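Local coordinates for protein aminoglycoside phosphotransferase (Streptomyces rimosus, PDB 6FUC) that probably phosphorylates streptomycin at its 3'' hydroxyl using ATP, so conferring resistance to this aminoglycoside antibiotic, at residues E108-A113 with L202-F207. Sequence-based numbering, arbitrary orientation.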
loop_
_atom_site.group_PDB
_atom_site.type_symbol
_atom_site.label_atom_id
_atom_site.label_comp_id
_atom_site.label_asym_id
_atom_site.label_seq_id
_atom_site.Cartn_x
_atom_site.Cartn_y
_atom_site.Cartn_z
ATOM N N GLU A 108 1.369 18.996 -1.230
ATOM C CA GLU A 108 0.145 19.337 -2.016
ATOM C C GLU A 108 0.013 18.499 -3.302
ATOM O O GLU A 108 -1.088 18.027 -3.624
ATOM C CB GLU A 108 -0.022 20.847 -2.292
ATOM C CG GLU A 108 -0.259 21.626 -1.038
ATOM C CD GLU A 108 -0.330 23.117 -1.279
ATOM O OE1 GLU A 108 0.104 23.611 -2.334
ATOM O OE2 GLU A 108 -0.881 23.767 -0.370
ATOM N N PRO A 109 1.137 18.236 -4.005
ATOM C CA PRO A 109 1.049 17.323 -5.145
ATOM C C PRO A 109 0.517 15.917 -4.756
ATOM O O PRO A 109 -0.270 15.334 -5.526
ATOM C CB PRO A 109 2.472 17.263 -5.668
ATOM C CG PRO A 109 2.967 18.638 -5.418
ATOM C CD PRO A 109 2.340 19.061 -4.107
ATOM N N ILE A 110 0.901 15.423 -3.594
ATOM C CA ILE A 110 0.406 14.150 -3.128
ATOM C C ILE A 110 -1.088 14.254 -2.859
ATOM O O ILE A 110 -1.886 13.372 -3.261
ATOM C CB ILE A 110 1.213 13.645 -1.904
ATOM C CG1 ILE A 110 2.617 13.246 -2.277
ATOM C CG2 ILE A 110 0.460 12.482 -1.266
ATOM C CD1 ILE A 110 3.544 13.084 -1.121
ATOM N N ALA A 111 -1.538 15.321 -2.176
ATOM C CA ALA A 111 -2.932 15.490 -1.913
ATOM C C ALA A 111 -3.697 15.461 -3.217
ATOM O O ALA A 111 -4.788 14.825 -3.325
ATOM C CB ALA A 111 -3.189 16.782 -1.149
ATOM N N ASP A 112 -3.194 16.142 -4.211
ATOM C CA ASP A 112 -3.910 16.214 -5.476
ATOM C C ASP A 112 -3.952 14.838 -6.198
ATOM O O ASP A 112 -4.983 14.472 -6.771
ATOM C CB ASP A 112 -3.260 17.240 -6.452
ATOM C CG ASP A 112 -3.303 18.663 -5.982
ATOM O OD1 ASP A 112 -4.098 19.013 -5.090
ATOM O OD2 ASP A 112 -2.540 19.485 -6.563
ATOM N N ALA A 113 -2.853 14.130 -6.177
ATOM C CA ALA A 113 -2.788 12.832 -6.864
ATOM C C ALA A 113 -3.696 11.777 -6.153
ATOM O O ALA A 113 -4.331 10.964 -6.811
ATOM C CB ALA A 113 -1.364 12.316 -6.927
ATOM N N LEU A 202 9.273 17.222 -8.031
ATOM C CA LEU A 202 8.648 16.813 -6.735
ATOM C C LEU A 202 7.141 16.656 -6.787
ATOM O O LEU A 202 6.465 16.618 -5.780
ATOM C CB LEU A 202 9.171 17.603 -5.544
ATOM C CG LEU A 202 10.513 17.149 -4.998
ATOM C CD1 LEU A 202 10.442 15.722 -4.448
ATOM C CD2 LEU A 202 11.670 17.272 -5.981
ATOM N N ASP A 203 6.613 16.542 -8.009
ATOM C CA ASP A 203 5.280 16.033 -8.192
ATOM C C ASP A 203 5.255 14.518 -8.023
ATOM O O ASP A 203 6.291 13.885 -7.940
ATOM C CB ASP A 203 4.709 16.482 -9.554
ATOM C CG ASP A 203 3.246 16.509 -9.678
ATOM O OD1 ASP A 203 2.486 16.004 -8.847
ATOM O OD2 ASP A 203 2.768 17.096 -10.730
ATOM N N VAL A 204 4.062 13.925 -7.992
ATOM C CA VAL A 204 3.922 12.483 -7.953
ATOM C C VAL A 204 4.175 11.882 -9.332
ATOM O O VAL A 204 3.519 12.266 -10.314
ATOM C CB VAL A 204 2.528 12.109 -7.409
ATOM C CG1 VAL A 204 2.281 10.653 -7.495
ATOM C CG2 VAL A 204 2.424 12.534 -5.951
ATOM N N ALA A 205 5.092 10.963 -9.416
ATOM C CA ALA A 205 5.356 10.186 -10.625
ATOM C C ALA A 205 4.392 9.031 -10.771
ATOM O O ALA A 205 3.990 8.696 -11.909
ATOM C CB ALA A 205 6.790 9.659 -10.639
ATOM N N GLY A 206 4.031 8.379 -9.684
ATOM C CA GLY A 206 3.039 7.304 -9.754
ATOM C C GLY A 206 2.973 6.590 -8.445
ATOM O O GLY A 206 3.727 6.870 -7.518
ATOM N N PHE A 207 2.043 5.650 -8.383
ATOM C CA PHE A 207 1.850 4.781 -7.227
ATOM C C PHE A 207 2.362 3.371 -7.550
ATOM O O PHE A 207 2.264 2.957 -8.704
ATOM C CB PHE A 207 0.373 4.695 -6.888
ATOM C CG PHE A 207 -0.250 6.014 -6.532
ATOM C CD1 PHE A 207 -0.050 6.582 -5.308
ATOM C CD2 PHE A 207 -1.007 6.717 -7.452
ATOM C CE1 PHE A 207 -0.616 7.809 -4.967
ATOM C CE2 PHE A 207 -1.576 7.958 -7.115
ATOM C CZ PHE A 207 -1.381 8.452 -5.856
HETATM O O HOH W 1 -0.204 15.990 -8.203
#
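The F207 ring meets A113 at CZ: A113 O sits at the ring edge, near its plane and 4.0 Å from CZ, while A113 CB approaches the same atom from off the plane; V114, I68 and L190 also touch the phenyl group. This is helix-on-sheet packing in the C-terminal lobe of a kinase-like phosphotransferase, where helix 100-117 lies against an edge strand, 204-207, of a small three-stranded antiparallel sheet, their local axes 9.2 Å apart and inclined by 43°. The carboxylate of D203 is the second flat group at the contact. Its OD1 comes within 3.4 Å of P109 CB and accepts a bent hydrogen bond from V204 N (2.7 Å, 141°), met on the anti side and well out of the carboxylate plane. V204 fills the middle of the interface. Its chi1 of 174° sets CG2 beside the backbone N, facing the helix, where it meets I110 CG1 (3.7 Å) at about a right angle between side chains, while A113 CB packs against the isopropyl group. I195 touches both V204 and I110. A classic beta bulge follows at A205 and G206, opposite I196. At the more exposed end, one water donates to P109 O and to D203 OD1, each at 2.8 Å.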